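Local coordinates for clavulanic acid biosynthesis oligopeptide binding protein 2 (PDB 2WOL), which probably binds peptides as an extracellular solute-binding protein linked to the biosynthesis of the beta-lactamase inhibitor clavulanic acid, at residues 212-216 with 242-247; 393-399 with 419-425; 428-432 with 449-453. All coordinates share one frame; numbering follows the deposited sequence.

Contact 1 of 3, residues 212-216 with 242-247; sequences SGPYR and RPALPD
At the edge of the mixed sheet that holds strands 215-221, 225-230 and 248-253, the start of the outermost strand meets the loop leading into strand 248-253, and Tyr215 reaches across to Pro246. Its OH donates to Pro246 O at 2.6 Å, arriving in the carbonyl plane on a lone pair, with a C=O...O angle of 138°. The carbonyl oxygen lies at the edge of the ring, in its plane. Pro246 CD also comes within 3.3 Å of Tyr215 OH. Ala244 sits between the tyrosine and Pro214: its CB is 3.5 Å from Pro214 CB and 3.9 Å from Tyr215 CE1, a spot where a single methyl fits. Farther back, the Pro214 ring crosses the extended Arg242 chain at about a right angle, CD to CD 3.4 Å. The Arg242 guanidinium is engaged elsewhere, by Arg61 O, Asp84 and Asp239, and Pro214 packs mainly on its aliphatic part, at CD. A proline offers no N-H of its own, and those at 214 and 246 stiffen the two backbones. The short, buried phenol bond satisfies a loop carbonyl from a side chain, tying the loop to the strand where the two backbones do not pair.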
ATOM      1  N   SER A 212      11.642  -5.358  18.842  1.00  9.44           N
ATOM      2  CA  SER A 212      12.047  -6.751  18.695  1.00  8.97           C
ATOM      3  C   SER A 212      12.972  -6.921  17.491  1.00  8.97           C
ATOM      4  O   SER A 212      13.500  -8.008  17.254  1.00  9.52           O
ATOM      5  CB  SER A 212      10.833  -7.673  18.579  1.00  9.17           C
ATOM      6  OG  SER A 212      10.041  -7.362  17.444  1.00  8.42           O
ATOM      7  N   GLY A 213      13.158  -5.839  16.739  1.00  8.86           N
ATOM      8  CA  GLY A 213      14.012  -5.858  15.555  1.00  8.59           C
ATOM      9  C   GLY A 213      15.459  -5.525  15.868  1.00  8.83           C
ATOM     10  O   GLY A 213      15.813  -5.302  17.028  1.00  8.89           O
ATOM     11  N   PRO A 214      16.313  -5.496  14.833  1.00  8.63           N
ATOM     12  CA  PRO A 214      17.743  -5.206  15.002  1.00  8.87           C
ATOM     13  C   PRO A 214      18.069  -3.792  15.470  1.00  9.13           C
ATOM     14  O   PRO A 214      19.189  -3.550  15.930  1.00  8.88           O
ATOM     15  CB  PRO A 214      18.326  -5.457  13.609  1.00  8.87           C
ATOM     16  CG  PRO A 214      17.161  -5.346  12.660  1.00  8.41           C
ATOM     17  CD  PRO A 214      15.963  -5.801  13.433  1.00  9.08           C
ATOM     18  N   TYR A 215      17.115  -2.871  15.343  1.00  9.31           N
ATOM     19  CA  TYR A 215      17.315  -1.487  15.766  1.00  9.41           C
ATOM     20  C   TYR A 215      16.220  -1.027  16.706  1.00  9.98           C
ATOM     21  O   TYR A 215      15.118  -1.578  16.719  1.00 10.08           O
ATOM     22  CB  TYR A 215      17.420  -0.547  14.552  1.00  9.30           C
ATOM     23  CG  TYR A 215      18.539  -0.975  13.645  1.00  8.68           C
ATOM     24  CD1 TYR A 215      18.335  -1.977  12.696  1.00  8.21           C
ATOM     25  CD2 TYR A 215      19.816  -0.430  13.771  1.00  8.39           C
ATOM     26  CE1 TYR A 215      19.363  -2.415  11.888  1.00  8.25           C
ATOM     27  CE2 TYR A 215      20.858  -0.859  12.956  1.00  8.36           C
ATOM     28  CZ  TYR A 215      20.619  -1.852  12.018  1.00  8.30           C
ATOM     29  OH  TYR A 215      21.619  -2.311  11.194  1.00  9.06           O
ATOM     30  N   ARG A 216      16.549  -0.019  17.501  1.00 10.68           N
ATOM     31  CA  ARG A 216      15.585   0.627  18.370  1.00 11.22           C
ATOM     32  C   ARG A 216      15.692   2.138  18.195  1.00 11.45           C
ATOM     33  O   ARG A 216      16.712   2.646  17.712  1.00 11.22           O
ATOM     34  CB  ARG A 216      15.818   0.221  19.829  1.00 11.57           C
ATOM     35  CG  ARG A 216      17.141   0.685  20.426  1.00 13.26           C
ATOM     36  CD  ARG A 216      17.247   0.250  21.875  1.00 16.57           C
ATOM     37  NE  ARG A 216      18.532   0.610  22.461  1.00 19.80           N
ATOM     38  CZ  ARG A 216      19.001   0.133  23.612  1.00 21.57           C
ATOM     39  NH1 ARG A 216      18.297  -0.744  24.320  1.00 22.66           N
ATOM     40  NH2 ARG A 216      20.186   0.533  24.053  1.00 22.03           N
ATOM     41  N   ARG A 242      16.777 -10.282   8.300  1.00 11.84           N
ATOM     42  CA  ARG A 242      17.453  -8.996   8.463  1.00 11.30           C
ATOM     43  C   ARG A 242      18.972  -9.088   8.633  1.00 10.94           C
ATOM     44  O   ARG A 242      19.445  -9.664   9.614  1.00 11.05           O
ATOM     45  CB  ARG A 242      16.842  -8.246   9.651  1.00 11.03           C
ATOM     46  CG  ARG A 242      15.360  -7.993   9.485  1.00 10.60           C
ATOM     47  CD  ARG A 242      14.703  -7.548  10.768  1.00  9.76           C
ATOM     48  NE  ARG A 242      13.253  -7.528  10.605  1.00  9.22           N
ATOM     49  CZ  ARG A 242      12.476  -8.603  10.692  1.00  9.70           C
ATOM     50  NH1 ARG A 242      13.004  -9.789  10.980  1.00  8.99           N
ATOM     51  NH2 ARG A 242      11.169  -8.495  10.506  1.00 10.04           N
ATOM     52  N   PRO A 243      19.738  -8.515   7.680  1.00 10.71           N
ATOM     53  CA  PRO A 243      21.202  -8.514   7.810  1.00 10.62           C
ATOM     54  C   PRO A 243      21.775  -7.480   8.782  1.00 10.41           C
ATOM     55  O   PRO A 243      22.930  -7.603   9.184  1.00 10.38           O
ATOM     56  CB  PRO A 243      21.675  -8.213   6.388  1.00 10.90           C
ATOM     57  CG  PRO A 243      20.593  -7.385   5.812  1.00 11.17           C
ATOM     58  CD  PRO A 243      19.303  -7.883   6.420  1.00 10.59           C
ATOM     59  N   ALA A 244      20.992  -6.457   9.134  1.00  9.67           N
ATOM     60  CA  ALA A 244      21.400  -5.424  10.098  1.00  9.50           C
ATOM     61  C   ALA A 244      22.843  -4.950   9.920  1.00  9.46           C
ATOM     62  O   ALA A 244      23.668  -5.050  10.833  1.00  9.64           O
ATOM     63  CB  ALA A 244      21.157  -5.900  11.522  1.00  9.57           C
ATOM     64  N   LEU A 245      23.138  -4.418   8.740  1.00  9.06           N
ATOM     65  CA  LEU A 245      24.504  -4.006   8.417  1.00  8.91           C
ATOM     66  C   LEU A 245      24.962  -2.695   9.077  1.00  9.16           C
ATOM     67  O   LEU A 245      26.014  -2.673   9.710  1.00  9.20           O
ATOM     68  CB  LEU A 245      24.730  -3.985   6.900  1.00  9.13           C
ATOM     69  CG  LEU A 245      24.524  -5.321   6.183  1.00  8.26           C
ATOM     70  CD1 LEU A 245      24.624  -5.144   4.686  1.00  9.28           C
ATOM     71  CD2 LEU A 245      25.506  -6.401   6.664  1.00  9.13           C
ATOM     72  N   PRO A 246      24.187  -1.600   8.945  1.00  9.27           N
ATOM     73  CA  PRO A 246      24.702  -0.362   9.542  1.00  9.52           C
ATOM     74  C   PRO A 246      24.704  -0.394  11.068  1.00  9.71           C
ATOM     75  O   PRO A 246      23.877  -1.074  11.679  1.00  9.37           O
ATOM     76  CB  PRO A 246      23.737   0.718   9.032  1.00  9.60           C
ATOM     77  CG  PRO A 246      22.525   0.005   8.598  1.00 10.56           C
ATOM     78  CD  PRO A 246      22.879  -1.409   8.286  1.00  9.52           C
ATOM     79  N   ASP A 247      25.636   0.334  11.674  1.00  9.99           N
ATOM     80  CA  ASP A 247      25.657   0.474  13.126  1.00 10.76           C
ATOM     81  C   ASP A 247      24.590   1.459  13.593  1.00 10.70           C
ATOM     82  O   ASP A 247      24.149   1.407  14.736  1.00 11.46           O
ATOM     83  CB  ASP A 247      27.032   0.945  13.605  1.00 10.97           C
ATOM     84  CG  ASP A 247      28.082  -0.146  13.538  1.00 12.73           C
ATOM     85  OD1 ASP A 247      29.280   0.200  13.572  1.00 15.47           O
ATOM     86  OD2 ASP A 247      27.719  -1.339  13.456  1.00 14.59           O
TER

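Contact 2 of 3, residues 393-399 with 419-425; sequences AVIGTQR and ELTVKEL
Strands 391-398 and 418-425 pair in parallel within the beta-alpha-beta unit closed by helix 401-414; after the pairing of Glu419 with Phe391, the first bond within these segments runs from Ala393 N to Glu419 O at 3.1 Å. From there the donors alternate: Thr421 N gives to Ala393 O, Ile395 N to Thr421 O, Lys423 N to Ile395 O, Thr397 N to Lys423 O and Leu425 N to Thr397 O. The straightest is Lys423 N to Ile395 O, 2.9 Å with 174° at the hydrogen. Several of these carbonyls also take a CA-H, as Ala393 O does from Leu420 CA at 3.3 Å. A water donates to Ala393 O as well and hydrogen-bonds Thr421 OG1; a second water accepts from Arg399 N and gives a proton to Leu425 O at 2.6 Å, carrying the link past the last direct backbone bond.

At Arg399, NH1 forms a salt bridge with Glu424 OE1 at 3.0 Å. Only this pair is in bonding range, with the guanidinium and carboxylate planes 84° apart, and the bend at chi3 (-80°) turns the arginine back over Glu424 CB. Glu424 OE2 has its own partner in Arg403, so each carboxylate oxygen has a positive partner, which would probably favour the ionised form.

Branched residues suit the extended backbone: Ile395 CG2 lies beside Val422 CG2, and Thr397 CG2 packs on Val422 CG1 at 3.5 Å. Their face, with Leu420, is covered by helix 401-414 through Val409, Leu413 and Phe402. On the other face Val394, Lys423 and Leu425 meet Leu446, while strand 448-453 flanks strand 391-398 and bonds to Gly396.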
ATOM      1  N   ALA A 393     -22.427  17.059 -15.394  1.00 11.46           N
ATOM      2  CA  ALA A 393     -22.024  16.361 -14.176  1.00 10.96           C
ATOM      3  C   ALA A 393     -20.832  17.042 -13.513  1.00 10.58           C
ATOM      4  O   ALA A 393     -20.279  18.007 -14.048  1.00 10.23           O
ATOM      5  CB  ALA A 393     -21.721  14.886 -14.469  1.00 11.46           C
ATOM      6  N   VAL A 394     -20.457  16.534 -12.341  1.00  9.95           N
ATOM      7  CA  VAL A 394     -19.348  17.071 -11.559  1.00 10.04           C
ATOM      8  C   VAL A 394     -18.335  15.971 -11.259  1.00  9.62           C
ATOM      9  O   VAL A 394     -18.702  14.869 -10.839  1.00  9.94           O
ATOM     10  CB  VAL A 394     -19.838  17.703 -10.220  1.00  9.63           C
ATOM     11  CG1 VAL A 394     -18.676  18.290  -9.432  1.00 10.26           C
ATOM     12  CG2 VAL A 394     -20.888  18.778 -10.482  1.00 10.96           C
ATOM     13  N   ILE A 395     -17.060  16.288 -11.475  1.00 10.02           N
ATOM     14  CA  ILE A 395     -15.961  15.405 -11.103  1.00 10.12           C
ATOM     15  C   ILE A 395     -15.252  15.938  -9.856  1.00 10.43           C
ATOM     16  O   ILE A 395     -14.882  17.114  -9.795  1.00 10.35           O
ATOM     17  CB  ILE A 395     -14.964  15.167 -12.286  1.00  9.91           C
ATOM     18  CG1 ILE A 395     -13.875  14.160 -11.884  1.00  9.66           C
ATOM     19  CG2 ILE A 395     -14.383  16.496 -12.824  1.00 10.28           C
ATOM     20  CD1 ILE A 395     -13.129  13.547 -13.066  1.00 10.14           C
ATOM     21  N   GLY A 396     -15.088  15.069  -8.861  1.00 10.61           N
ATOM     22  CA  GLY A 396     -14.383  15.418  -7.630  1.00 11.40           C
ATOM     23  C   GLY A 396     -12.906  15.088  -7.724  1.00 12.16           C
ATOM     24  O   GLY A 396     -12.526  14.057  -8.283  1.00 11.59           O
ATOM     25  N   THR A 397     -12.068  15.964  -7.171  1.00 13.10           N
ATOM     26  CA  THR A 397     -10.620  15.795  -7.254  1.00 14.53           C
ATOM     27  C   THR A 397      -9.884  16.567  -6.153  1.00 15.82           C
ATOM     28  O   THR A 397     -10.510  17.269  -5.357  1.00 15.35           O
ATOM     29  CB  THR A 397     -10.092  16.211  -8.652  1.00 14.59           C
ATOM     30  OG1 THR A 397      -8.734  15.790  -8.800  1.00 14.86           O
ATOM     31  CG2 THR A 397     -10.181  17.720  -8.857  1.00 13.84           C
ATOM     32  N   GLN A 398      -8.562  16.398  -6.110  1.00 17.74           N
ATOM     33  CA  GLN A 398      -7.657  17.191  -5.271  1.00 19.67           C
ATOM     34  C   GLN A 398      -6.998  18.254  -6.134  1.00 20.25           C
ATOM     35  O   GLN A 398      -6.922  18.103  -7.355  1.00 20.47           O
ATOM     36  CB  GLN A 398      -6.513  16.323  -4.736  1.00 19.51           C
ATOM     37  CG  GLN A 398      -6.854  15.239  -3.742  1.00 21.01           C
ATOM     38  CD  GLN A 398      -5.617  14.463  -3.296  1.00 21.00           C
ATOM     39  OE1 GLN A 398      -4.583  14.470  -3.974  1.00 22.86           O
ATOM     40  NE2 GLN A 398      -5.715  13.797  -2.153  1.00 23.88           N
ATOM     41  N   ARG A 399      -6.481  19.306  -5.498  1.00 21.30           N
ATOM     42  CA  ARG A 399      -5.530  20.211  -6.145  1.00 22.13           C
ATOM     43  C   ARG A 399      -4.251  19.458  -6.508  1.00 22.07           C
ATOM     44  O   ARG A 399      -3.859  18.521  -5.809  1.00 22.37           O
ATOM     45  CB  ARG A 399      -5.191  21.388  -5.223  1.00 22.47           C
ATOM     46  CG  ARG A 399      -6.123  22.581  -5.369  1.00 24.23           C
ATOM     47  CD  ARG A 399      -6.064  23.518  -4.166  1.00 26.99           C
ATOM     48  NE  ARG A 399      -6.854  23.031  -3.031  1.00 28.90           N
ATOM     49  CZ  ARG A 399      -8.131  23.339  -2.805  1.00 29.86           C
ATOM     50  NH1 ARG A 399      -8.794  24.135  -3.634  1.00 30.43           N
ATOM     51  NH2 ARG A 399      -8.750  22.844  -1.739  1.00 30.34           N
ATOM     52  N   GLU A 419     -20.673  17.444 -20.266  1.00 13.76           N
ATOM     53  CA  GLU A 419     -20.124  18.707 -19.784  1.00 14.53           C
ATOM     54  C   GLU A 419     -19.859  18.615 -18.292  1.00 13.86           C
ATOM     55  O   GLU A 419     -20.791  18.605 -17.482  1.00 13.54           O
ATOM     56  CB  GLU A 419     -21.094  19.861 -20.058  1.00 14.47           C
ATOM     57  CG  GLU A 419     -21.467  20.061 -21.518  1.00 16.49           C
ATOM     58  CD  GLU A 419     -22.559  21.106 -21.695  1.00 17.03           C
ATOM     59  OE1 GLU A 419     -22.662  22.018 -20.843  1.00 21.34           O
ATOM     60  OE2 GLU A 419     -23.315  21.012 -22.686  1.00 22.04           O
ATOM     61  N   LEU A 420     -18.583  18.547 -17.932  1.00 13.53           N
ATOM     62  CA  LEU A 420     -18.199  18.421 -16.537  1.00 13.42           C
ATOM     63  C   LEU A 420     -17.668  19.719 -15.968  1.00 13.57           C
ATOM     64  O   LEU A 420     -16.980  20.477 -16.652  1.00 13.69           O
ATOM     65  CB  LEU A 420     -17.126  17.344 -16.362  1.00 13.63           C
ATOM     66  CG  LEU A 420     -17.394  15.911 -16.810  1.00 13.54           C
ATOM     67  CD1 LEU A 420     -16.225  15.043 -16.377  1.00 13.40           C
ATOM     68  CD2 LEU A 420     -18.694  15.382 -16.235  1.00 13.90           C
ATOM     69  N   THR A 421     -17.999  19.962 -14.707  1.00 13.28           N
ATOM     70  CA  THR A 421     -17.304  20.964 -13.919  1.00 13.52           C
ATOM     71  C   THR A 421     -16.539  20.234 -12.820  1.00 13.06           C
ATOM     72  O   THR A 421     -16.842  19.080 -12.496  1.00 12.81           O
ATOM     73  CB  THR A 421     -18.263  22.013 -13.336  1.00 13.68           C
ATOM     74  OG1 THR A 421     -19.298  21.357 -12.601  1.00 14.38           O
ATOM     75  CG2 THR A 421     -18.894  22.840 -14.455  1.00 14.40           C
ATOM     76  N   VAL A 422     -15.541  20.907 -12.261  1.00 12.92           N
ATOM     77  CA  VAL A 422     -14.605  20.286 -11.339  1.00 13.17           C
ATOM     78  C   VAL A 422     -14.833  20.806  -9.920  1.00 13.43           C
ATOM     79  O   VAL A 422     -14.898  22.020  -9.696  1.00 13.86           O
ATOM     80  CB  VAL A 422     -13.143  20.557 -11.776  1.00 13.16           C
ATOM     81  CG1 VAL A 422     -12.169  19.871 -10.845  1.00 13.02           C
ATOM     82  CG2 VAL A 422     -12.910  20.103 -13.217  1.00 13.23           C
ATOM     83  N   LYS A 423     -14.970  19.880  -8.976  1.00 13.67           N
ATOM     84  CA  LYS A 423     -15.071  20.225  -7.560  1.00 14.10           C
ATOM     85  C   LYS A 423     -13.818  19.749  -6.840  1.00 14.53           C
ATOM     86  O   LYS A 423     -13.569  18.546  -6.735  1.00 13.99           O
ATOM     87  CB  LYS A 423     -16.332  19.615  -6.930  1.00 14.29           C
ATOM     88  CG  LYS A 423     -16.449  19.777  -5.408  1.00 14.50           C
ATOM     89  CD  LYS A 423     -16.614  21.233  -4.990  1.00 15.96           C
ATOM     90  CE  LYS A 423     -16.579  21.376  -3.477  1.00 16.25           C
ATOM     91  NZ  LYS A 423     -16.800  22.790  -3.055  1.00 16.91           N
ATOM     92  N   GLU A 424     -13.023  20.699  -6.361  1.00 15.28           N
ATOM     93  CA  GLU A 424     -11.818  20.370  -5.608  1.00 16.33           C
ATOM     94  C   GLU A 424     -12.132  20.186  -4.133  1.00 16.92           C
ATOM     95  O   GLU A 424     -12.902  20.954  -3.549  1.00 17.11           O
ATOM     96  CB  GLU A 424     -10.742  21.439  -5.793  1.00 16.50           C
ATOM     97  CG  GLU A 424     -10.084  21.396  -7.160  1.00 17.71           C
ATOM     98  CD  GLU A 424      -9.003  22.445  -7.334  1.00 19.72           C
ATOM     99  OE1 GLU A 424      -8.972  23.427  -6.556  1.00 21.60           O
ATOM    100  OE2 GLU A 424      -8.180  22.288  -8.256  1.00 20.58           O
ATOM    101  N   LEU A 425     -11.536  19.154  -3.544  1.00 17.71           N
ATOM    102  CA  LEU A 425     -11.702  18.863  -2.128  1.00 18.61           C
ATOM    103  C   LEU A 425     -10.355  18.975  -1.423  1.00 19.57           C
ATOM    104  O   LEU A 425      -9.307  18.795  -2.047  1.00 19.72           O
ATOM    105  CB  LEU A 425     -12.300  17.465  -1.929  1.00 18.38           C
ATOM    106  CG  LEU A 425     -13.651  17.164  -2.594  1.00 18.09           C
ATOM    107  CD1 LEU A 425     -13.978  15.676  -2.506  1.00 17.78           C
ATOM    108  CD2 LEU A 425     -14.772  18.010  -1.987  1.00 18.12           C
TER
HETATM  109  O   HOH W   1     -21.658  20.814 -14.218  1.00 20.69           O
HETATM  110  O   HOH W   2      -7.610  20.343  -3.183  1.00 29.80           O

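Contact 3 of 3, residues 428-432 with 449-453; sequences ATYFS and LVTDW
With CG anti to the backbone N (chi1 -169°), Tyr430 sends its phenol from the weakly bonded helix 430-434 to strand 448-453, where OH meets Val450 O. Phe431, the next residue, has CG anti to its carbonyl carbon instead (chi1 -46°), and its ring goes to Thr451. Adjacent residues thus reach adjacent positions of the strand.

Tyr430 OH donates to Val450 O at 2.7 Å, in the carbonyl plane with a C=O...O angle of 149°. The acceptor lies near the plane of the tyrosine ring, at its edge, and CE2 also comes within 3.4 Å of Val450 O. Thr451 OG1 approaches Phe431 edgewise as well, 3.5 Å from CE2 and in the ring plane; this is van der Waals contact of a hydroxyl with a C-H edge. The two aromatic rings pack on each other: Tyr430 CD2 sits 3.6 Å above one face of Phe431, offset toward its rim, while Phe431 CE2 lies in the plane of the tyrosine ring at its edge. This packing probably limits the rotation of the Phe431 ring. Phe431 also meets the ring of Trp480.

Tyrosine suits its position because a long, flat, apolar ring can span from helix to strand in a buried setting and still end in a donor. Phenylalanine, beside it, supplies bulk without a polar end. Val450 N pairs with Gly396 in the sheet, and the phenol supplies a donor to the carbonyl of the same residue, joining the weakly bonded helix to the strand chiefly through one hydroxyl and an aromatic edge.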
ATOM      1  N   ALA A 428      -5.561  17.110   2.445  1.00 23.25           N
ATOM      2  CA  ALA A 428      -5.225  16.386   3.674  1.00 22.96           C
ATOM      3  C   ALA A 428      -6.302  15.396   4.122  1.00 22.63           C
ATOM      4  O   ALA A 428      -5.985  14.344   4.684  1.00 22.88           O
ATOM      5  CB  ALA A 428      -4.911  17.368   4.794  1.00 23.12           C
ATOM      6  N   THR A 429      -7.566  15.732   3.867  1.00 22.01           N
ATOM      7  CA  THR A 429      -8.692  14.903   4.293  1.00 21.40           C
ATOM      8  C   THR A 429      -9.434  14.250   3.123  1.00 20.94           C
ATOM      9  O   THR A 429     -10.570  13.806   3.281  1.00 20.76           O
ATOM     10  CB  THR A 429      -9.711  15.720   5.112  1.00 21.39           C
ATOM     11  OG1 THR A 429     -10.214  16.796   4.311  1.00 21.48           O
ATOM     12  CG2 THR A 429      -9.074  16.277   6.384  1.00 21.32           C
ATOM     13  N   TYR A 430      -8.787  14.186   1.961  1.00 20.63           N
ATOM     14  CA  TYR A 430      -9.426  13.683   0.739  1.00 20.27           C
ATOM     15  C   TYR A 430      -9.973  12.263   0.884  1.00 20.68           C
ATOM     16  O   TYR A 430     -11.037  11.942   0.351  1.00 20.59           O
ATOM     17  CB  TYR A 430      -8.453  13.758  -0.438  1.00 19.65           C
ATOM     18  CG  TYR A 430      -9.085  13.519  -1.793  1.00 18.92           C
ATOM     19  CD1 TYR A 430      -9.960  14.454  -2.350  1.00 18.16           C
ATOM     20  CD2 TYR A 430      -8.791  12.370  -2.529  1.00 18.13           C
ATOM     21  CE1 TYR A 430     -10.534  14.247  -3.597  1.00 17.80           C
ATOM     22  CE2 TYR A 430      -9.360  12.154  -3.785  1.00 17.40           C
ATOM     23  CZ  TYR A 430     -10.232  13.095  -4.308  1.00 17.80           C
ATOM     24  OH  TYR A 430     -10.802  12.896  -5.545  1.00 17.06           O
ATOM     25  N   PHE A 431      -9.249  11.423   1.617  1.00 21.24           N
ATOM     26  CA  PHE A 431      -9.629  10.022   1.782  1.00 21.89           C
ATOM     27  C   PHE A 431     -10.486   9.780   3.033  1.00 21.84           C
ATOM     28  O   PHE A 431     -11.262   8.826   3.086  1.00 22.29           O
ATOM     29  CB  PHE A 431      -8.376   9.135   1.762  1.00 22.40           C
ATOM     30  CG  PHE A 431      -7.420   9.468   0.641  1.00 23.02           C
ATOM     31  CD1 PHE A 431      -6.257  10.191   0.889  1.00 24.11           C
ATOM     32  CD2 PHE A 431      -7.696   9.081  -0.668  1.00 23.74           C
ATOM     33  CE1 PHE A 431      -5.375  10.510  -0.149  1.00 24.28           C
ATOM     34  CE2 PHE A 431      -6.824   9.394  -1.712  1.00 23.87           C
ATOM     35  CZ  PHE A 431      -5.661  10.110  -1.452  1.00 24.14           C
ATOM     36  N   SER A 432     -10.359  10.661   4.022  1.00 21.45           N
ATOM     37  CA  SER A 432     -11.113  10.549   5.271  1.00 21.04           C
ATOM     38  C   SER A 432     -12.464  11.269   5.239  1.00 20.74           C
ATOM     39  O   SER A 432     -13.464  10.756   5.756  1.00 21.24           O
ATOM     40  CB  SER A 432     -10.276  11.071   6.443  1.00 21.20           C
ATOM     41  OG  SER A 432      -9.802  12.382   6.180  1.00 21.06           O
ATOM     42  N   LEU A 449     -15.009  10.577  -9.622  1.00  7.83           N
ATOM     43  CA  LEU A 449     -13.977  10.874  -8.625  1.00  8.19           C
ATOM     44  C   LEU A 449     -12.622  10.415  -9.131  1.00  8.43           C
ATOM     45  O   LEU A 449     -12.491   9.287  -9.622  1.00  8.25           O
ATOM     46  CB  LEU A 449     -14.284  10.165  -7.301  1.00  8.22           C
ATOM     47  CG  LEU A 449     -15.499  10.650  -6.506  1.00  8.62           C
ATOM     48  CD1 LEU A 449     -15.888   9.635  -5.440  1.00  9.35           C
ATOM     49  CD2 LEU A 449     -15.195  12.014  -5.876  1.00  9.11           C
ATOM     50  N   VAL A 450     -11.618  11.281  -9.006  1.00  8.91           N
ATOM     51  CA  VAL A 450     -10.243  10.925  -9.353  1.00  9.40           C
ATOM     52  C   VAL A 450      -9.524  10.454  -8.101  1.00  9.42           C
ATOM     53  O   VAL A 450      -9.545  11.131  -7.072  1.00  9.39           O
ATOM     54  CB  VAL A 450      -9.462  12.127  -9.946  1.00  9.70           C
ATOM     55  CG1 VAL A 450      -8.008  11.736 -10.264  1.00 10.12           C
ATOM     56  CG2 VAL A 450     -10.151  12.655 -11.189  1.00  9.64           C
ATOM     57  N   THR A 451      -8.879   9.295  -8.179  1.00  9.52           N
ATOM     58  CA  THR A 451      -8.085   8.833  -7.051  1.00 10.17           C
ATOM     59  C   THR A 451      -6.955   7.899  -7.463  1.00 10.20           C
ATOM     60  O   THR A 451      -6.830   7.539  -8.632  1.00  9.85           O
ATOM     61  CB  THR A 451      -8.972   8.205  -5.938  1.00 10.45           C
ATOM     62  OG1 THR A 451      -8.230   8.153  -4.712  1.00 11.59           O
ATOM     63  CG2 THR A 451      -9.451   6.811  -6.315  1.00 11.25           C
ATOM     64  N   ASP A 452      -6.116   7.545  -6.498  1.00 10.67           N
ATOM     65  CA  ASP A 452      -5.139   6.483  -6.679  1.00 11.15           C
ATOM     66  C   ASP A 452      -5.222   5.544  -5.485  1.00 10.74           C
ATOM     67  O   ASP A 452      -5.721   5.931  -4.426  1.00 11.79           O
ATOM     68  CB  ASP A 452      -3.723   7.033  -6.908  1.00 11.83           C
ATOM     69  CG  ASP A 452      -3.113   7.673  -5.670  1.00 14.19           C
ATOM     70  OD1 ASP A 452      -3.847   8.176  -4.793  1.00 16.81           O
ATOM     71  OD2 ASP A 452      -1.867   7.688  -5.588  1.00 18.47           O
ATOM     72  N   TRP A 453      -4.762   4.312  -5.671  1.00  9.99           N
ATOM     73  CA  TRP A 453      -4.937   3.261  -4.682  1.00  9.62           C
ATOM     74  C   TRP A 453      -3.779   2.279  -4.744  1.00  9.33           C
ATOM     75  O   TRP A 453      -3.344   1.896  -5.829  1.00  9.06           O
ATOM     76  CB  TRP A 453      -6.253   2.519  -4.936  1.00  9.78           C
ATOM     77  CG  TRP A 453      -6.347   1.182  -4.257  1.00  9.79           C
ATOM     78  CD1 TRP A 453      -6.242  -0.045  -4.851  1.00 10.31           C
ATOM     79  CD2 TRP A 453      -6.561   0.935  -2.861  1.00  9.91           C
ATOM     80  NE1 TRP A 453      -6.377  -1.038  -3.914  1.00 10.01           N
ATOM     81  CE2 TRP A 453      -6.577  -0.468  -2.684  1.00  9.84           C
ATOM     82  CE3 TRP A 453      -6.741   1.760  -1.743  1.00  9.46           C
ATOM     83  CZ2 TRP A 453      -6.766  -1.064  -1.433  1.00 10.65           C
ATOM     84  CZ3 TRP A 453      -6.940   1.165  -0.502  1.00  9.98           C
ATOM     85  CH2 TRP A 453      -6.944  -0.233  -0.359  1.00 10.45           C
TER

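Contacts 2 and 3 share one sheet: strand 391-398 lies between strands 418-425 and 448-453, helix 430-434 follows strand 418-425 in the chain, and Gln398 NE2 packs 3.2 Å from Tyr430 CB. Contact 1 belongs to another sheet on the opposite side of the chain's centre, with its centre about 47 Å from that of contact 2 and 35 Å from that of contact 3. Contacts 1 and 3 are buried, and each relies on a tyrosine hydroxyl given to a backbone carbonyl where no strand pairing exists. Contact 2, only partly buried, is held by repeated backbone bonds, with waters and a salt bridge toward its more exposed margins.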